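Local coordinates for protein D-alanyl transferase DltD (PDB 6O93) that probably takes part in the D-alanylation of lipoteichoic acid in the Gram-positive cell wall, as a membrane-bound D-alanyl transferase with an SGNH-hydrolase-like fold, at residues 14-24 against 195-204; 273-284 against 318-328. One frame throughout, in Å; residues are numbered along the deposited sequence.

Interaction 1: residues 14-24 against 195-204; sequences KEASTSMAPNV and FSQIGMVSRE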
loop_
_atom_site.group_PDB
_atom_site.type_symbol
_atom_site.label_atom_id
_atom_site.label_comp_id
_atom_site.label_asym_id
_atom_site.label_seq_id
_atom_site.Cartn_x
_atom_site.Cartn_y
_atom_site.Cartn_z
ATOM N N LYS A 14 4.723 -6.444 -17.671
ATOM C CA LYS A 14 4.413 -7.713 -17.021
ATOM C C LYS A 14 5.470 -8.074 -15.985
ATOM O O LYS A 14 5.140 -8.490 -14.867
ATOM C CB LYS A 14 4.290 -8.821 -18.066
ATOM C CG LYS A 14 4.050 -10.202 -17.474
ATOM C CD LYS A 14 3.789 -11.237 -18.554
ATOM C CE LYS A 14 3.465 -12.592 -17.945
ATOM N NZ LYS A 14 3.094 -13.596 -18.977
ATOM N N GLU A 15 6.749 -7.918 -16.336
ATOM C CA GLU A 15 7.823 -8.266 -15.413
ATOM C C GLU A 15 7.829 -7.350 -14.196
ATOM O O GLU A 15 8.083 -7.802 -13.074
ATOM C CB GLU A 15 9.168 -8.205 -16.134
ATOM C CG GLU A 15 9.335 -9.281 -17.191
ATOM C CD GLU A 15 9.576 -10.647 -16.590
ATOM O OE1 GLU A 15 10.342 -10.736 -15.607
ATOM O OE2 GLU A 15 8.996 -11.632 -17.094
ATOM N N ALA A 16 7.555 -6.061 -14.398
ATOM C CA ALA A 16 7.576 -5.103 -13.299
ATOM C C ALA A 16 6.362 -5.218 -12.385
ATOM O O ALA A 16 6.432 -4.787 -11.228
ATOM C CB ALA A 16 7.660 -3.680 -13.851
ATOM N N SER A 17 5.259 -5.797 -12.869
ATOM C CA SER A 17 4.022 -5.805 -12.097
ATOM C C SER A 17 4.176 -6.561 -10.783
ATOM O O SER A 17 3.489 -6.243 -9.806
ATOM C CB SER A 17 2.889 -6.412 -12.926
ATOM O OG SER A 17 3.090 -7.797 -13.136
ATOM N N THR A 18 5.063 -7.557 -10.736
ATOM C CA THR A 18 5.275 -8.360 -9.538
ATOM C C THR A 18 6.625 -8.098 -8.885
ATOM O O THR A 18 6.988 -8.801 -7.935
ATOM C CB THR A 18 5.155 -9.848 -9.871
ATOM O OG1 THR A 18 6.209 -10.220 -10.767
ATOM C CG2 THR A 18 3.805 -10.152 -10.514
ATOM N N SER A 19 7.376 -7.106 -9.366
ATOM C CA SER A 19 8.733 -6.887 -8.877
ATOM C C SER A 19 8.759 -6.137 -7.554
ATOM O O SER A 19 9.675 -6.346 -6.751
ATOM C CB SER A 19 9.546 -6.113 -9.915
ATOM O OG SER A 19 9.134 -4.758 -9.972
ATOM N N MET A 20 7.776 -5.269 -7.306
ATOM C CA MET A 20 7.801 -4.386 -6.141
ATOM C C MET A 20 9.087 -3.563 -6.114
ATOM O O MET A 20 9.585 -3.190 -5.049
ATOM C CB MET A 20 7.637 -5.180 -4.843
ATOM C CG MET A 20 6.274 -5.849 -4.705
ATOM S SD MET A 20 6.180 -6.998 -3.318
ATOM C CE MET A 20 6.473 -5.905 -1.926
ATOM N N ALA A 21 9.629 -3.279 -7.290
ATOM C CA ALA A 21 10.890 -2.554 -7.390
ATOM C C ALA A 21 10.715 -1.134 -6.862
ATOM O O ALA A 21 9.863 -0.397 -7.376
ATOM C CB ALA A 21 11.373 -2.527 -8.838
ATOM N N PRO A 22 11.479 -0.708 -5.852
ATOM C CA PRO A 22 11.311 0.668 -5.352
ATOM C C PRO A 22 11.635 1.739 -6.383
ATOM O O PRO A 22 11.041 2.823 -6.332
ATOM C CB PRO A 22 12.266 0.726 -4.148
ATOM C CG PRO A 22 13.237 -0.380 -4.361
ATOM C CD PRO A 22 12.476 -1.459 -5.071
ATOM N N ASN A 23 12.550 1.477 -7.320
ATOM C CA ASN A 23 12.828 2.463 -8.359
ATOM C C ASN A 23 11.642 2.635 -9.300
ATOM O O ASN A 23 11.456 3.717 -9.866
ATOM C CB ASN A 23 14.078 2.070 -9.145
ATOM C CG ASN A 23 15.345 2.210 -8.326
ATOM O OD1 ASN A 23 15.400 2.995 -7.380
ATOM N ND2 ASN A 23 16.370 1.449 -8.686
ATOM N N VAL A 24 10.835 1.587 -9.485
ATOM C CA VAL A 24 9.594 1.738 -10.237
ATOM C C VAL A 24 8.565 2.498 -9.410
ATOM O O VAL A 24 7.841 3.356 -9.928
ATOM C CB VAL A 24 9.059 0.361 -10.673
ATOM C CG1 VAL A 24 7.655 0.499 -11.248
ATOM C CG2 VAL A 24 9.993 -0.277 -11.691
ATOM N N PHE A 195 17.422 4.715 -15.309
ATOM C CA PHE A 195 17.791 3.951 -14.125
ATOM C C PHE A 195 16.628 3.288 -13.400
ATOM O O PHE A 195 16.873 2.544 -12.444
ATOM C CB PHE A 195 18.531 4.856 -13.124
ATOM C CG PHE A 195 19.771 5.501 -13.683
ATOM C CD1 PHE A 195 20.618 4.801 -14.525
ATOM C CD2 PHE A 195 20.087 6.811 -13.367
ATOM C CE1 PHE A 195 21.758 5.393 -15.041
ATOM C CE2 PHE A 195 21.224 7.412 -13.878
ATOM C CZ PHE A 195 22.061 6.701 -14.717
ATOM N N SER A 196 15.380 3.518 -13.816
ATOM C CA SER A 196 14.242 3.011 -13.053
ATOM C C SER A 196 14.145 1.490 -13.054
ATOM O O SER A 196 13.388 0.940 -12.246
ATOM C CB SER A 196 12.936 3.597 -13.589
ATOM O OG SER A 196 12.668 3.141 -14.902
ATOM N N GLN A 197 14.876 0.800 -13.928
ATOM C CA GLN A 197 14.848 -0.656 -13.962
ATOM C C GLN A 197 16.011 -1.295 -13.214
ATOM O O GLN A 197 16.049 -2.524 -13.092
ATOM C CB GLN A 197 14.838 -1.154 -15.414
ATOM C CG GLN A 197 13.583 -0.758 -16.181
ATOM C CD GLN A 197 13.602 -1.213 -17.628
ATOM O OE1 GLN A 197 14.152 -0.536 -18.497
ATOM N NE2 GLN A 197 12.992 -2.361 -17.896
ATOM N N ILE A 198 16.956 -0.500 -12.710
ATOM C CA ILE A 198 18.054 -1.053 -11.929
ATOM C C ILE A 198 17.497 -1.659 -10.649
ATOM O O ILE A 198 16.719 -1.024 -9.925
ATOM C CB ILE A 198 19.101 0.031 -11.638
ATOM C CG1 ILE A 198 19.783 0.462 -12.940
ATOM C CG2 ILE A 198 20.130 -0.474 -10.631
ATOM C CD1 ILE A 198 20.731 1.634 -12.793
ATOM N N GLY A 199 17.884 -2.903 -10.370
ATOM C CA GLY A 199 17.405 -3.604 -9.200
ATOM C C GLY A 199 16.048 -4.257 -9.344
ATOM O O GLY A 199 15.610 -4.940 -8.410
ATOM N N MET A 200 15.359 -4.073 -10.470
ATOM C CA MET A 200 14.073 -4.729 -10.671
ATOM C C MET A 200 14.284 -6.233 -10.799
ATOM O O MET A 200 14.992 -6.694 -11.701
ATOM C CB MET A 200 13.374 -4.187 -11.916
ATOM C CG MET A 200 11.973 -4.761 -12.131
ATOM S SD MET A 200 11.391 -4.640 -13.838
ATOM C CE MET A 200 11.299 -2.865 -14.036
ATOM N N VAL A 201 13.678 -6.993 -9.896
ATOM C CA VAL A 201 13.719 -8.449 -9.934
ATOM C C VAL A 201 12.272 -8.917 -9.986
ATOM O O VAL A 201 11.562 -8.896 -8.973
ATOM C CB VAL A 201 14.464 -9.044 -8.734
ATOM C CG1 VAL A 201 14.370 -10.559 -8.748
ATOM C CG2 VAL A 201 15.920 -8.600 -8.749
ATOM N N SER A 202 11.827 -9.322 -11.169
ATOM C CA SER A 202 10.469 -9.809 -11.334
ATOM C C SER A 202 10.270 -11.115 -10.575
ATOM O O SER A 202 11.176 -11.945 -10.469
ATOM C CB SER A 202 10.162 -10.015 -12.816
ATOM O OG SER A 202 8.876 -10.578 -12.997
ATOM N N ARG A 203 9.064 -11.288 -10.038
ATOM C CA ARG A 203 8.669 -12.544 -9.417
ATOM C C ARG A 203 7.950 -13.466 -10.390
ATOM O O ARG A 203 7.329 -14.445 -9.960
ATOM C CB ARG A 203 7.787 -12.276 -8.192
ATOM C CG ARG A 203 8.553 -11.721 -7.000
ATOM C CD ARG A 203 7.640 -11.419 -5.818
ATOM N NE ARG A 203 8.399 -10.980 -4.648
ATOM C CZ ARG A 203 8.880 -9.751 -4.480
ATOM N NH1 ARG A 203 8.687 -8.822 -5.407
ATOM N NH2 ARG A 203 9.560 -9.448 -3.383
ATOM N N GLU A 204 8.023 -13.178 -11.690
ATOM C CA GLU A 204 7.398 -14.052 -12.677
ATOM C C GLU A 204 7.890 -15.491 -12.581
ATOM O O GLU A 204 7.069 -16.407 -12.772
ATOM C CB GLU A 204 7.634 -13.487 -14.084
ATOM C CG GLU A 204 6.846 -14.190 -15.181
ATOM C CD GLU A 204 5.342 -14.053 -15.009
ATOM O OE1 GLU A 204 4.903 -13.233 -14.172
ATOM O OE2 GLU A 204 4.597 -14.771 -15.710
HETATM O O HOH W 1 5.937 -10.606 -13.255
HETATM O O HOH W 2 12.355 -5.832 -7.781
HETATM O O HOH W 3 14.247 -0.877 -7.590
#
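Arg-203 reaches along the turn at Thr-18 and Ser-19, showing how a long side chain can tie a loop to the end of a helix. Its backbone N donates to Thr-18 OG1 (3.1 Å). From CB the chain runs extended to NE, and CB, CG and CD all pass alongside Thr-18 O. A turn at chi4 (79°) then lets NH1 bond Thr-18 O (3.0 Å, 160° at the hydrogen), which lies near the guanidinium plane, and Ser-19 O more weakly. Met-20 SD rests over one face of the guanidinium, near CZ and NH2 and 3.7 Å from NH1. One residue earlier, Ser-202 OG donates to Glu-15 O (2.9 Å) on a lone pair and accepts from Glu-204 N in an ST turn. A water bridges Lys-14 O, Ser-202 OG and Glu-204 OE1. Further along, Met-200 bends at chi3 (-65°), bringing CE to Ala-16 CB and Val-24 CG2, both 3.7 Å away. Asn-23 ND2 closes that end by bonding Ile-198 O (2.8 Å). The connection between helices 175-195 and 204-211 is thus laid across helices 10-17 and 22-26, with Met-200 also touching Ile-30 of helix 29-36 and Ala-16 packed on Phe-71 of strand 69-73.

Interaction 2: residues 273-284 against 318-328; sequences YGDFQAALEQLA and KLKYQLQEQGF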
loop_
_atom_site.group_PDB
_atom_site.type_symbol
_atom_site.label_atom_id
_atom_site.label_comp_id
_atom_site.label_asym_id
_atom_site.label_seq_id
_atom_site.Cartn_x
_atom_site.Cartn_y
_atom_site.Cartn_z
ATOM N N TYR A 273 -3.627 8.550 10.187
ATOM C CA TYR A 273 -5.014 8.794 9.805
ATOM C C TYR A 273 -5.118 10.020 8.911
ATOM O O TYR A 273 -5.922 10.046 7.970
ATOM C CB TYR A 273 -5.891 8.958 11.049
ATOM C CG TYR A 273 -6.042 7.680 11.835
ATOM C CD1 TYR A 273 -6.870 6.662 11.383
ATOM C CD2 TYR A 273 -5.351 7.485 13.025
ATOM C CE1 TYR A 273 -7.010 5.488 12.090
ATOM C CE2 TYR A 273 -5.485 6.313 13.742
ATOM C CZ TYR A 273 -6.315 5.317 13.267
ATOM O OH TYR A 273 -6.453 4.147 13.971
ATOM N N GLY A 274 -4.305 11.044 9.184
ATOM C CA GLY A 274 -4.243 12.186 8.288
ATOM C C GLY A 274 -3.556 11.861 6.975
ATOM O O GLY A 274 -4.014 12.273 5.905
ATOM N N ASP A 275 -2.444 11.122 7.034
ATOM C CA ASP A 275 -1.758 10.727 5.809
ATOM C C ASP A 275 -2.642 9.822 4.963
ATOM O O ASP A 275 -2.627 9.897 3.728
ATOM C CB ASP A 275 -0.442 10.027 6.144
ATOM C CG ASP A 275 0.534 10.931 6.862
ATOM O OD1 ASP A 275 0.252 12.142 6.982
ATOM O OD2 ASP A 275 1.584 10.427 7.311
ATOM N N PHE A 276 -3.419 8.955 5.617
ATOM C CA PHE A 276 -4.382 8.126 4.904
ATOM C C PHE A 276 -5.428 8.985 4.211
ATOM O O PHE A 276 -5.832 8.695 3.079
ATOM C CB PHE A 276 -5.033 7.150 5.882
ATOM C CG PHE A 276 -6.037 6.233 5.252
ATOM C CD1 PHE A 276 -5.711 5.489 4.130
ATOM C CD2 PHE A 276 -7.300 6.095 5.797
ATOM C CE1 PHE A 276 -6.634 4.638 3.557
ATOM C CE2 PHE A 276 -8.225 5.240 5.229
ATOM C CZ PHE A 276 -7.890 4.513 4.107
ATOM N N GLN A 277 -5.877 10.052 4.876
ATOM C CA GLN A 277 -6.810 10.980 4.247
ATOM C C GLN A 277 -6.214 11.579 2.980
ATOM O O GLN A 277 -6.927 11.799 1.993
ATOM C CB GLN A 277 -7.193 12.082 5.235
ATOM C CG GLN A 277 -8.181 13.102 4.687
ATOM C CD GLN A 277 -9.521 12.481 4.337
ATOM O OE1 GLN A 277 -9.753 11.299 4.585
ATOM N NE2 GLN A 277 -10.411 13.280 3.761
ATOM N N ALA A 278 -4.908 11.854 2.989
ATOM C CA ALA A 278 -4.268 12.403 1.799
ATOM C C ALA A 278 -4.400 11.448 0.620
ATOM O O ALA A 278 -4.678 11.875 -0.507
ATOM C CB ALA A 278 -2.798 12.708 2.085
ATOM N N ALA A 279 -4.208 10.149 0.860
ATOM C CA ALA A 279 -4.362 9.171 -0.210
ATOM C C ALA A 279 -5.812 9.082 -0.668
ATOM O O ALA A 279 -6.081 8.921 -1.864
ATOM C CB ALA A 279 -3.860 7.805 0.256
ATOM N N LEU A 280 -6.757 9.196 0.265
ATOM C CA LEU A 280 -8.170 9.132 -0.094
ATOM C C LEU A 280 -8.575 10.309 -0.973
ATOM O O LEU A 280 -9.327 10.138 -1.941
ATOM C CB LEU A 280 -9.028 9.090 1.170
ATOM C CG LEU A 280 -8.885 7.843 2.043
ATOM C CD1 LEU A 280 -9.684 8.006 3.329
ATOM C CD2 LEU A 280 -9.329 6.598 1.286
ATOM N N GLU A 281 -8.094 11.514 -0.653
ATOM C CA GLU A 281 -8.429 12.674 -1.471
ATOM C C GLU A 281 -7.873 12.531 -2.884
ATOM O O GLU A 281 -8.543 12.886 -3.858
ATOM C CB GLU A 281 -7.910 13.956 -0.814
ATOM C CG GLU A 281 -8.097 15.200 -1.683
ATOM C CD GLU A 281 -7.994 16.501 -0.904
ATOM O OE1 GLU A 281 -7.982 16.461 0.345
ATOM O OE2 GLU A 281 -7.928 17.570 -1.546
ATOM N N GLN A 282 -6.651 12.007 -3.017
ATOM C CA GLN A 282 -6.078 11.808 -4.345
ATOM C C GLN A 282 -6.891 10.800 -5.149
ATOM O O GLN A 282 -7.102 10.982 -6.355
ATOM C CB GLN A 282 -4.623 11.348 -4.232
ATOM C CG GLN A 282 -3.690 12.366 -3.598
ATOM C CD GLN A 282 -3.587 13.651 -4.402
ATOM O OE1 GLN A 282 -3.566 13.630 -5.633
ATOM N NE2 GLN A 282 -3.528 14.778 -3.706
ATOM N N LEU A 283 -7.349 9.727 -4.501
ATOM C CA LEU A 283 -8.150 8.727 -5.199
ATOM C C LEU A 283 -9.501 9.296 -5.614
ATOM O O LEU A 283 -9.964 9.055 -6.734
ATOM C CB LEU A 283 -8.332 7.496 -4.310
ATOM C CG LEU A 283 -7.047 6.713 -4.032
ATOM C CD1 LEU A 283 -7.184 5.855 -2.781
ATOM C CD2 LEU A 283 -6.683 5.852 -5.237
ATOM N N ALA A 284 -10.142 10.062 -4.729
ATOM C CA ALA A 284 -11.443 10.637 -5.048
ATOM C C ALA A 284 -11.342 11.702 -6.132
ATOM O O ALA A 284 -12.257 11.829 -6.955
ATOM C CB ALA A 284 -12.078 11.228 -3.787
ATOM N N LYS A 318 -12.473 2.736 13.280
ATOM C CA LYS A 318 -12.094 4.103 12.943
ATOM C C LYS A 318 -11.823 4.241 11.453
ATOM O O LYS A 318 -12.264 5.207 10.820
ATOM C CB LYS A 318 -10.863 4.518 13.748
ATOM C CG LYS A 318 -10.493 5.982 13.604
ATOM C CD LYS A 318 -9.473 6.397 14.650
ATOM C CE LYS A 318 -9.067 7.850 14.492
ATOM N NZ LYS A 318 -8.112 8.271 15.553
ATOM N N LEU A 319 -11.094 3.283 10.880
ATOM C CA LEU A 319 -10.794 3.327 9.454
ATOM C C LEU A 319 -12.063 3.206 8.624
ATOM O O LEU A 319 -12.265 3.961 7.664
ATOM C CB LEU A 319 -9.811 2.214 9.099
ATOM C CG LEU A 319 -8.431 2.338 9.743
ATOM C CD1 LEU A 319 -7.631 1.068 9.526
ATOM C CD2 LEU A 319 -7.683 3.539 9.183
ATOM N N LYS A 320 -12.936 2.258 8.974
ATOM C CA LYS A 320 -14.146 2.063 8.185
ATOM C C LYS A 320 -15.085 3.256 8.299
ATOM O O LYS A 320 -15.847 3.530 7.367
ATOM C CB LYS A 320 -14.853 0.773 8.607
ATOM C CG LYS A 320 -14.089 -0.487 8.219
ATOM C CD LYS A 320 -14.950 -1.738 8.302
ATOM C CE LYS A 320 -15.367 -2.042 9.724
ATOM N NZ LYS A 320 -16.114 -3.328 9.809
ATOM N N TYR A 321 -15.042 3.983 9.418
ATOM C CA TYR A 321 -15.816 5.216 9.507
ATOM C C TYR A 321 -15.268 6.265 8.547
ATOM O O TYR A 321 -16.023 6.880 7.785
ATOM C CB TYR A 321 -15.813 5.754 10.938
ATOM C CG TYR A 321 -16.664 6.995 11.097
ATOM C CD1 TYR A 321 -18.032 6.898 11.296
ATOM C CD2 TYR A 321 -16.101 8.261 11.032
ATOM C CE1 TYR A 321 -18.818 8.024 11.434
ATOM C CE2 TYR A 321 -16.879 9.397 11.169
ATOM C CZ TYR A 321 -18.238 9.272 11.369
ATOM O OH TYR A 321 -19.022 10.396 11.509
ATOM N N GLN A 322 -13.952 6.476 8.570
ATOM C CA GLN A 322 -13.336 7.450 7.676
ATOM C C GLN A 322 -13.619 7.110 6.217
ATOM O O GLN A 322 -13.828 8.005 5.390
ATOM C CB GLN A 322 -11.832 7.507 7.943
ATOM C CG GLN A 322 -11.079 8.576 7.171
ATOM C CD GLN A 322 -9.647 8.736 7.662
ATOM O OE1 GLN A 322 -9.259 8.157 8.678
ATOM N NE2 GLN A 322 -8.858 9.523 6.939
ATOM N N LEU A 323 -13.636 5.819 5.885
ATOM C CA LEU A 323 -13.947 5.400 4.523
ATOM C C LEU A 323 -15.428 5.590 4.216
ATOM O O LEU A 323 -15.798 6.376 3.336
ATOM C CB LEU A 323 -13.537 3.942 4.321
ATOM C CG LEU A 323 -12.030 3.673 4.319
ATOM C CD1 LEU A 323 -11.752 2.179 4.383
ATOM C CD2 LEU A 323 -11.382 4.285 3.086
ATOM N N GLN A 324 -16.292 4.877 4.945
ATOM C CA GLN A 324 -17.721 4.894 4.644
ATOM C C GLN A 324 -18.292 6.304 4.715
ATOM O O GLN A 324 -19.142 6.679 3.899
ATOM C CB GLN A 324 -18.465 3.973 5.611
ATOM C CG GLN A 324 -18.193 2.495 5.399
ATOM C CD GLN A 324 -19.031 1.904 4.282
ATOM O OE1 GLN A 324 -19.873 2.585 3.695
ATOM N NE2 GLN A 324 -18.809 0.628 3.986
ATOM N N GLU A 325 -17.842 7.099 5.685
ATOM C CA GLU A 325 -18.361 8.450 5.848
ATOM C C GLU A 325 -18.150 9.303 4.603
ATOM O O GLU A 325 -18.900 10.263 4.391
ATOM C CB GLU A 325 -17.699 9.107 7.063
ATOM C CG GLU A 325 -18.042 10.569 7.281
ATOM C CD GLU A 325 -19.503 10.797 7.601
ATOM O OE1 GLU A 325 -20.258 9.807 7.730
ATOM O OE2 GLU A 325 -19.893 11.976 7.730
ATOM N N GLN A 326 -17.164 8.972 3.772
ATOM C CA GLN A 326 -16.808 9.791 2.621
ATOM C C GLN A 326 -17.148 9.130 1.291
ATOM O O GLN A 326 -16.773 9.657 0.238
ATOM C CB GLN A 326 -15.319 10.136 2.672
ATOM C CG GLN A 326 -14.927 10.939 3.900
ATOM C CD GLN A 326 -13.467 11.350 3.898
ATOM O OE1 GLN A 326 -13.118 12.441 3.442
ATOM N NE2 GLN A 326 -12.608 10.479 4.412
ATOM N N GLY A 327 -17.848 7.998 1.308
ATOM C CA GLY A 327 -18.301 7.359 0.090
ATOM C C GLY A 327 -17.483 6.169 -0.362
ATOM O O GLY A 327 -17.765 5.620 -1.435
ATOM N N PHE A 328 -16.479 5.758 0.407
ATOM C CA PHE A 328 -15.702 4.559 0.099
ATOM C C PHE A 328 -16.410 3.378 0.750
ATOM O O PHE A 328 -16.296 3.161 1.960
ATOM C CB PHE A 328 -14.267 4.698 0.596
ATOM C CG PHE A 328 -13.504 5.819 -0.053
ATOM C CD1 PHE A 328 -12.886 5.635 -1.280
ATOM C CD2 PHE A 328 -13.399 7.054 0.567
ATOM C CE1 PHE A 328 -12.181 6.662 -1.876
ATOM C CE2 PHE A 328 -12.693 8.086 -0.025
ATOM C CZ PHE A 328 -12.082 7.890 -1.247
#
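In this pair of helices, which flank the parallel sheet of an alpha/beta fold and cross at -30°, Gln-322 enters as a knob into the hole formed by Tyr-273, Phe-276, Gln-277 and Leu-280. Both N-H groups of its NE2 are used: one donates to Tyr-273 O (3.2 Å), the other to Gln-277 OE1 (3.1 Å). Tyr-273 O already accepts from Gln-277 N, and the two donors approach opposite faces of its plane. Gln-322 OE1 is satisfied by Trp-387 NE1. Gln-277 and Gln-326 exchange a reciprocal pair of bonds, NE2 to OE1 at 2.9 Å and OE1 from NE2 at 3.0 Å, their amides nearly coplanar. Gln-277 OE1 thus takes two N-H groups. Gln-326 NE2 spends its other proton on Gln-322 O, while Gln-326 OE1 also takes Asp-379 N. On the side facing strand 289-294, Leu-323 CD2 meets Phe-276 CZ and Leu-280 CD2. Leu-280 CD2 also lies over the ring of Phe-328, which follows a Schellman motif with Gly-327 at C-prime. Lys-318, extended beyond CG, brings NZ to the carbonyls of Trp-387, Arg-268 and Gln-390; NZ makes a cation-pi contact with the Tyr-273 ring, and CE sits over its centre, 3.7 Å from the centroid.

How the interactions relate
The two contacts lie on opposite sides of the chain's centre, their own centres about 29 Å apart, and share no helix or strand. Interaction 2 is the more deeply buried: two helices, and the turn that ends one of them, meet through side-chain amides, aromatic faces and leucines, and Phe-292 of strand 289-294 touches its apolar side. Interaction 1 is only partly buried and is made largely by loops and helix ends, so much of its bonding falls on backbone carbonyls, with waters filling in between. Apolar contact there centres on one methionine. Buried glutamines thus find protein partners where helices pack, whereas arginine, serine and water serve an irregular edge near strand 69-73.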